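Local coordinates for Alpha/beta hydrolase family protein (Bacillus anthracis, PDB 3OOS) that probably hydrolyses a still unidentified substrate as an alpha/beta-fold hydrolase, consistent with a serine nucleophile like those of its relatives, at residues P45-H49 with Y50-L54; D268-N271 with Q272-D276. One frame throughout, in Å; residues are numbered along the deposited sequence. Where two conformers were deposited one is given.

Interaction 1. Residues P45-H49 with Y50-L54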
ATOM      1  N   PRO A  45       8.600 -10.066   2.026  1.00  9.89           N
ATOM      2  CA  PRO A  45      10.040  -9.850   2.217  1.00 10.21           C
ATOM      3  C   PRO A  45      10.394  -9.265   3.583  1.00 10.36           C
ATOM      4  O   PRO A  45      11.476  -9.531   4.108  1.00 11.03           O
ATOM      5  CB  PRO A  45      10.394  -8.856   1.104  1.00 10.09           C
ATOM      6  CG  PRO A  45       9.402  -9.141   0.039  1.00 10.06           C
ATOM      7  CD  PRO A  45       8.126  -9.449   0.772  1.00  9.90           C
ATOM      8  N   PHE A  46       9.484  -8.490   4.166  1.00 10.20           N
ATOM      9  CA  PHE A  46       9.734  -7.893   5.475  1.00 10.39           C
ATOM     10  C   PHE A  46       9.801  -8.920   6.607  1.00 10.63           C
ATOM     11  O   PHE A  46      10.441  -8.670   7.629  1.00 10.44           O
ATOM     12  CB  PHE A  46       8.705  -6.800   5.770  1.00 10.34           C
ATOM     13  CG  PHE A  46       8.834  -5.611   4.869  1.00 10.35           C
ATOM     14  CD1 PHE A  46       9.787  -4.627   5.128  1.00 10.90           C
ATOM     15  CD2 PHE A  46       8.025  -5.486   3.744  1.00 10.50           C
ATOM     16  CE1 PHE A  46       9.919  -3.525   4.286  1.00 11.45           C
ATOM     17  CE2 PHE A  46       8.156  -4.392   2.890  1.00 10.68           C
ATOM     18  CZ  PHE A  46       9.104  -3.409   3.164  1.00 11.37           C
ATOM     19  N   THR A  47       9.170 -10.077   6.404  1.00 11.06           N
ATOM     20  CA  THR A  47       9.134 -11.134   7.425  1.00 11.57           C
ATOM     21  C   THR A  47      10.498 -11.776   7.690  1.00 12.42           C
ATOM     22  O   THR A  47      10.664 -12.484   8.684  1.00 12.58           O
ATOM     23  CB  THR A  47       8.110 -12.251   7.091  1.00 11.48           C
ATOM     24  OG1 THR A  47       8.558 -12.998   5.951  1.00 11.20           O
ATOM     25  CG2 THR A  47       6.739 -11.657   6.813  1.00 11.02           C
ATOM     26  N   ASP A  48      11.464 -11.524   6.808  1.00 13.23           N
ATOM     27  CA  ASP A  48      12.841 -11.967   7.026  1.00 14.15           C
ATOM     28  C   ASP A  48      13.528 -11.204   8.168  1.00 14.28           C
ATOM     29  O   ASP A  48      14.514 -11.687   8.727  1.00 14.53           O
ATOM     30  CB  ASP A  48      13.673 -11.835   5.738  1.00 14.84           C
ATOM     31  CG  ASP A  48      13.321 -12.888   4.685  1.00 16.54           C
ATOM     32  OD1 ASP A  48      12.675 -13.907   5.017  1.00 18.61           O
ATOM     33  OD2 ASP A  48      13.711 -12.702   3.511  1.00 18.89           O
ATOM     34  N   HIS A  49      13.007 -10.023   8.513  1.00 14.02           N
ATOM     35  CA  HIS A  49      13.668  -9.146   9.495  1.00 13.85           C
ATOM     36  C   HIS A  49      12.736  -8.494  10.517  1.00 13.04           C
ATOM     37  O   HIS A  49      13.199  -7.914  11.505  1.00 13.15           O
ATOM     38  CB  HIS A  49      14.480  -8.063   8.779  1.00 14.49           C
ATOM     39  CG  HIS A  49      15.570  -8.606   7.910  1.00 16.09           C
ATOM     40  ND1 HIS A  49      16.724  -9.161   8.422  1.00 17.82           N
ATOM     41  CD2 HIS A  49      15.674  -8.695   6.564  1.00 17.25           C
ATOM     42  CE1 HIS A  49      17.496  -9.559   7.428  1.00 18.17           C
ATOM     43  NE2 HIS A  49      16.883  -9.288   6.289  1.00 18.25           N
ATOM     44  N   TYR A  50      11.432  -8.591  10.275  1.00 11.61           N
ATOM     45  CA  TYR A  50      10.432  -7.973  11.136  1.00 10.56           C
ATOM     46  C   TYR A  50       9.347  -8.967  11.525  1.00 10.16           C
ATOM     47  O   TYR A  50       9.125  -9.961  10.828  1.00 10.20           O
ATOM     48  CB  TYR A  50       9.741  -6.819  10.395  1.00 10.28           C
ATOM     49  CG  TYR A  50      10.598  -5.606  10.113  1.00 10.00           C
ATOM     50  CD1 TYR A  50      10.682  -4.561  11.034  1.00 10.38           C
ATOM     51  CD2 TYR A  50      11.298  -5.484   8.911  1.00 10.33           C
ATOM     52  CE1 TYR A  50      11.464  -3.433  10.776  1.00 10.45           C
ATOM     53  CE2 TYR A  50      12.078  -4.360   8.643  1.00 10.53           C
ATOM     54  CZ  TYR A  50      12.155  -3.342   9.577  1.00 10.88           C
ATOM     55  OH  TYR A  50      12.924  -2.229   9.312  1.00 11.73           O
ATOM     56  N   SER A  51       8.687  -8.697  12.651  0.50  9.78           N
ATOM     57  CA  SER A  51       7.409  -9.327  12.957  0.50  9.43           C
ATOM     58  C   SER A  51       6.366  -8.511  12.211  0.50  9.18           C
ATOM     59  O   SER A  51       6.092  -7.366  12.581  0.50  9.16           O
ATOM     60  CB  SER A  51       7.123  -9.295  14.458  0.50  9.41           C
ATOM     61  OG  SER A  51       8.070 -10.062  15.183  0.50  9.28           O
ATOM     62  N   VAL A  52       5.810  -9.087  11.150  1.00  9.04           N
ATOM     63  CA  VAL A  52       4.897  -8.351  10.273  1.00  8.64           C
ATOM     64  C   VAL A  52       3.434  -8.596  10.616  1.00  8.36           C
ATOM     65  O   VAL A  52       2.977  -9.739  10.638  1.00  8.61           O
ATOM     66  CB  VAL A  52       5.169  -8.664   8.778  1.00  8.50           C
ATOM     67  CG1 VAL A  52       4.229  -7.866   7.873  1.00  8.32           C
ATOM     68  CG2 VAL A  52       6.623  -8.359   8.435  1.00  9.23           C
ATOM     69  N   TYR A  53       2.725  -7.502  10.889  1.00  8.14           N
ATOM     70  CA  TYR A  53       1.292  -7.512  11.157  1.00  8.09           C
ATOM     71  C   TYR A  53       0.568  -7.020   9.912  1.00  7.94           C
ATOM     72  O   TYR A  53       0.510  -5.814   9.648  1.00  8.04           O
ATOM     73  CB  TYR A  53       0.969  -6.620  12.367  1.00  8.25           C
ATOM     74  CG  TYR A  53       1.538  -7.155  13.661  1.00  8.36           C
ATOM     75  CD1 TYR A  53       2.876  -6.928  14.008  1.00  8.47           C
ATOM     76  CD2 TYR A  53       0.750  -7.899  14.532  1.00  8.42           C
ATOM     77  CE1 TYR A  53       3.405  -7.431  15.195  1.00  8.53           C
ATOM     78  CE2 TYR A  53       1.270  -8.407  15.716  1.00  8.70           C
ATOM     79  CZ  TYR A  53       2.595  -8.168  16.043  1.00  8.85           C
ATOM     80  OH  TYR A  53       3.113  -8.670  17.213  1.00 10.05           O
ATOM     81  N   LEU A  54       0.045  -7.970   9.142  1.00  7.68           N
ATOM     82  CA  LEU A  54      -0.672  -7.681   7.901  1.00  7.52           C
ATOM     83  C   LEU A  54      -2.155  -7.519   8.222  1.00  7.41           C
ATOM     84  O   LEU A  54      -2.852  -8.503   8.471  1.00  7.63           O
ATOM     85  CB  LEU A  54      -0.441  -8.808   6.885  1.00  7.40           C
ATOM     86  CG  LEU A  54      -1.093  -8.700   5.501  1.00  7.05           C
ATOM     87  CD1 LEU A  54      -0.548  -7.508   4.723  1.00  8.43           C
ATOM     88  CD2 LEU A  54      -0.880  -9.997   4.723  1.00  7.86           C
TER

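Interaction 2. Residues D268-N271 with Q272-D276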
ATOM      1  N   ASP A 268      15.982  -9.721  -5.143  1.00 15.13           N
ATOM      2  CA  ASP A 268      17.264  -9.598  -4.440  1.00 15.86           C
ATOM      3  C   ASP A 268      17.516  -8.178  -3.948  1.00 15.41           C
ATOM      4  O   ASP A 268      17.893  -7.979  -2.792  1.00 15.50           O
ATOM      5  CB  ASP A 268      18.431 -10.058  -5.321  1.00 16.59           C
ATOM      6  CG  ASP A 268      18.466 -11.567  -5.519  1.00 18.62           C
ATOM      7  OD1 ASP A 268      17.814 -12.305  -4.746  1.00 20.55           O
ATOM      8  OD2 ASP A 268      19.171 -12.019  -6.451  1.00 21.46           O
ATOM      9  N   LYS A 269      17.307  -7.195  -4.824  1.00 14.83           N
ATOM     10  CA  LYS A 269      17.495  -5.797  -4.443  1.00 14.55           C
ATOM     11  C   LYS A 269      16.473  -5.350  -3.393  1.00 13.87           C
ATOM     12  O   LYS A 269      16.812  -4.591  -2.481  1.00 13.83           O
ATOM     13  CB  LYS A 269      17.468  -4.875  -5.663  1.00 14.78           C
ATOM     14  CG  LYS A 269      17.801  -3.423  -5.336  1.00 15.82           C
ATOM     15  CD  LYS A 269      18.004  -2.590  -6.585  1.00 17.84           C
ATOM     16  CE  LYS A 269      18.119  -1.116  -6.233  1.00 18.43           C
ATOM     17  NZ  LYS A 269      18.697  -0.318  -7.357  1.00 20.06           N
ATOM     18  N   PHE A 270      15.236  -5.828  -3.509  1.00 13.17           N
ATOM     19  CA  PHE A 270      14.225  -5.493  -2.507  1.00 12.65           C
ATOM     20  C   PHE A 270      14.566  -6.085  -1.139  1.00 12.95           C
ATOM     21  O   PHE A 270      14.337  -5.447  -0.111  1.00 12.55           O
ATOM     22  CB  PHE A 270      12.806  -5.890  -2.935  1.00 12.20           C
ATOM     23  CG  PHE A 270      11.736  -5.201  -2.138  1.00 11.25           C
ATOM     24  CD1 PHE A 270      11.319  -3.917  -2.480  1.00 10.56           C
ATOM     25  CD2 PHE A 270      11.169  -5.815  -1.023  1.00 10.23           C
ATOM     26  CE1 PHE A 270      10.345  -3.260  -1.735  1.00 10.05           C
ATOM     27  CE2 PHE A 270      10.196  -5.164  -0.268  1.00 10.45           C
ATOM     28  CZ  PHE A 270       9.780  -3.888  -0.628  1.00  9.95           C
ATOM     29  N   ASN A 271      15.118  -7.298  -1.132  1.00 13.35           N
ATOM     30  CA  ASN A 271      15.600  -7.914   0.103  1.00 14.17           C
ATOM     31  C   ASN A 271      16.695  -7.080   0.758  1.00 14.50           C
ATOM     32  O   ASN A 271      16.699  -6.905   1.979  1.00 14.63           O
ATOM     33  CB  ASN A 271      16.085  -9.346  -0.140  1.00 14.40           C
ATOM     34  CG  ASN A 271      14.940 -10.335  -0.276  1.00 15.11           C
ATOM     35  OD1 ASN A 271      13.842 -10.115   0.241  1.00 16.27           O
ATOM     36  ND2 ASN A 271      15.195 -11.443  -0.971  1.00 16.71           N
ATOM     37  N   GLN A 272      17.609  -6.552  -0.059  1.00 14.79           N
ATOM     38  CA  GLN A 272      18.663  -5.663   0.428  0.50 14.97           C
ATOM     39  C   GLN A 272      18.051  -4.386   1.002  1.00 14.83           C
ATOM     40  O   GLN A 272      18.480  -3.894   2.048  1.00 14.85           O
ATOM     41  CB  GLN A 272      19.657  -5.333  -0.689  0.50 15.19           C
ATOM     42  CG  GLN A 272      20.880  -4.548  -0.222  0.50 15.76           C
ATOM     43  CD  GLN A 272      21.586  -5.213   0.944  0.50 16.52           C
ATOM     44  OE1 GLN A 272      21.864  -6.411   0.916  0.50 17.46           O
ATOM     45  NE2 GLN A 272      21.876  -4.436   1.981  0.50 16.66           N
ATOM     46  N   PHE A 273      17.038  -3.859   0.311  1.00 14.35           N
ATOM     47  CA  PHE A 273      16.311  -2.682   0.780  1.00 13.95           C
ATOM     48  C   PHE A 273      15.698  -2.926   2.165  1.00 13.86           C
ATOM     49  O   PHE A 273      15.830  -2.087   3.056  1.00 13.69           O
ATOM     50  CB  PHE A 273      15.232  -2.261  -0.228  1.00 13.75           C
ATOM     51  CG  PHE A 273      14.277  -1.224   0.304  1.00 13.21           C
ATOM     52  CD1 PHE A 273      14.653   0.116   0.396  1.00 13.55           C
ATOM     53  CD2 PHE A 273      12.997  -1.591   0.721  1.00 12.72           C
ATOM     54  CE1 PHE A 273      13.766   1.078   0.895  1.00 13.10           C
ATOM     55  CE2 PHE A 273      12.111  -0.641   1.219  1.00 12.73           C
ATOM     56  CZ  PHE A 273      12.495   0.698   1.304  1.00 12.74           C
ATOM     57  N   VAL A 274      15.041  -4.073   2.341  1.00 13.89           N
ATOM     58  CA  VAL A 274      14.442  -4.434   3.634  1.00 14.14           C
ATOM     59  C   VAL A 274      15.503  -4.437   4.740  1.00 14.66           C
ATOM     60  O   VAL A 274      15.319  -3.825   5.796  1.00 14.38           O
ATOM     61  CB  VAL A 274      13.719  -5.808   3.578  1.00 14.10           C
ATOM     62  CG1 VAL A 274      13.268  -6.248   4.969  1.00 14.48           C
ATOM     63  CG2 VAL A 274      12.520  -5.746   2.629  1.00 14.17           C
ATOM     64  N   ASN A 275      16.619  -5.114   4.482  1.00 15.42           N
ATOM     65  CA  ASN A 275      17.725  -5.145   5.434  1.00 16.50           C
ATOM     66  C   ASN A 275      18.224  -3.745   5.800  1.00 16.72           C
ATOM     67  O   ASN A 275      18.560  -3.480   6.960  1.00 16.91           O
ATOM     68  CB  ASN A 275      18.876  -5.994   4.885  1.00 17.20           C
ATOM     69  CG  ASN A 275      19.924  -6.289   5.933  1.00 19.14           C
ATOM     70  OD1 ASN A 275      19.668  -7.011   6.896  1.00 21.58           O
ATOM     71  ND2 ASN A 275      21.111  -5.726   5.755  1.00 21.79           N
ATOM     72  N   ASP A 276      18.243  -2.849   4.816  1.00 16.77           N
ATOM     73  CA  ASP A 276      18.741  -1.486   5.008  1.00 17.13           C
ATOM     74  C   ASP A 276      17.792  -0.571   5.799  1.00 16.70           C
ATOM     75  O   ASP A 276      18.185   0.525   6.211  1.00 16.72           O
ATOM     76  CB  ASP A 276      19.118  -0.850   3.662  1.00 17.70           C
ATOM     77  CG  ASP A 276      20.366  -1.475   3.041  1.00 19.38           C
ATOM     78  OD1 ASP A 276      21.098  -2.217   3.731  1.00 21.94           O
ATOM     79  OD2 ASP A 276      20.617  -1.224   1.845  1.00 21.56           O
TER

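Interaction 1. Residues P45-H49 with Y50-L54
Phe46 and Tyr50 lie side by side and point the same way, joined at the backbone where Tyr50 N donates to Phe46 O over 2.8 Å. The N-H comes in bent, at 136°, and the same carbonyl also accepts from His49 N, so two donors grip one oxygen and close the helical turn just before the strand. Phe46 O further meets the edge of the Tyr50 ring, in its plane, 3.5 Å from Tyr50 CD2. The rings themselves touch more lightly, Phe46 CD1 to Tyr50 CD2 at 4.2 Å. The tight, buried part is aliphatic: Val52 CG2, anti to its own carbonyl carbon, reaches back to Phe46 CB and to Thr47 CG2, 3.7 Å from each. Thr47 CA also approaches Tyr50 O at 3.6 Å in a CA-H...O contact. On the solvent side Asp48 is exposed; the His49 imidazole leads away from 50-54 toward Asn275 and Leu278. Thr47 OG1 turns back to Asn44 O, while Tyr50 OH is hydrogen-bonded with Thr277 OG1 and Lys118 NZ. Strand 51-55 runs between strands 13-20 and 25-28 of the central sheet; Phe46 and Tyr50 both pack on Leu26, and Phe46 also meets Val274 of helix 267-276.

Interaction 2. Residues D268-N271 with Q272-D276
Phe270 O accepts from Val274 N at 2.9 Å, one of four successive i to i+4 bonds, from Gln272 N to Asp268 O through Asn275 N to Asn271 O, that carry an unbroken alpha-helix across the contact. On the buried side the side chains of Phe270 and Phe273 lie side by side, their ring centroids 5.5 Å apart and planes inclined at 44°, an oblique pair. Phe273 CD2 stands over one face of the Phe270 ring, offset toward its rim and 4.0 Å from Phe270 CE1. Both side chains have CG anti to the backbone N (chi1 -163° and 169°), which sends the rings off the helix in the same direction. Val274 CG2 packs obliquely against Phe270 CE2 at 3.8 Å and lies 3.3 Å from Phe270 O. Tyr227 meets both phenyl rings edge-to-face, and Phe273 also rests on Thr253 and Phe255 of strand 250-255. In one of two modelled conformers Gln272 NE2 nears the Asp276 carboxylate, a weak and doubtful bond. Phe270, Phe273 and Val274 thus form a buried, apolar face on the sheet and the 45-46 loop, held by dispersion contacts, whereas the exposed Asp268, Gln272 and Asp276 add little that is firm.

How the interactions relate
Along the chain the two contacts come in series, neither nesting nor crossing. Residues 45-54 come first, where interaction 1 closes the short turn that leads into strand 51-55; interaction 2 comes much later, within helix 267-276 near the C terminus, and binds successive turns of that helix. Despite the long separation in sequence their centres are only about 13 Å apart and they touch directly. Pro45 CB packs 3.8 Å from Phe270 CD2, and the His49 ring lies against Val274 and Asn275, with His49 CD2 3.8 Å from Val274 CG1. Together they bring the approach to a sheet strand against the C-terminal helix, which also lies on edge strand 250-255 of the hydrolase fold.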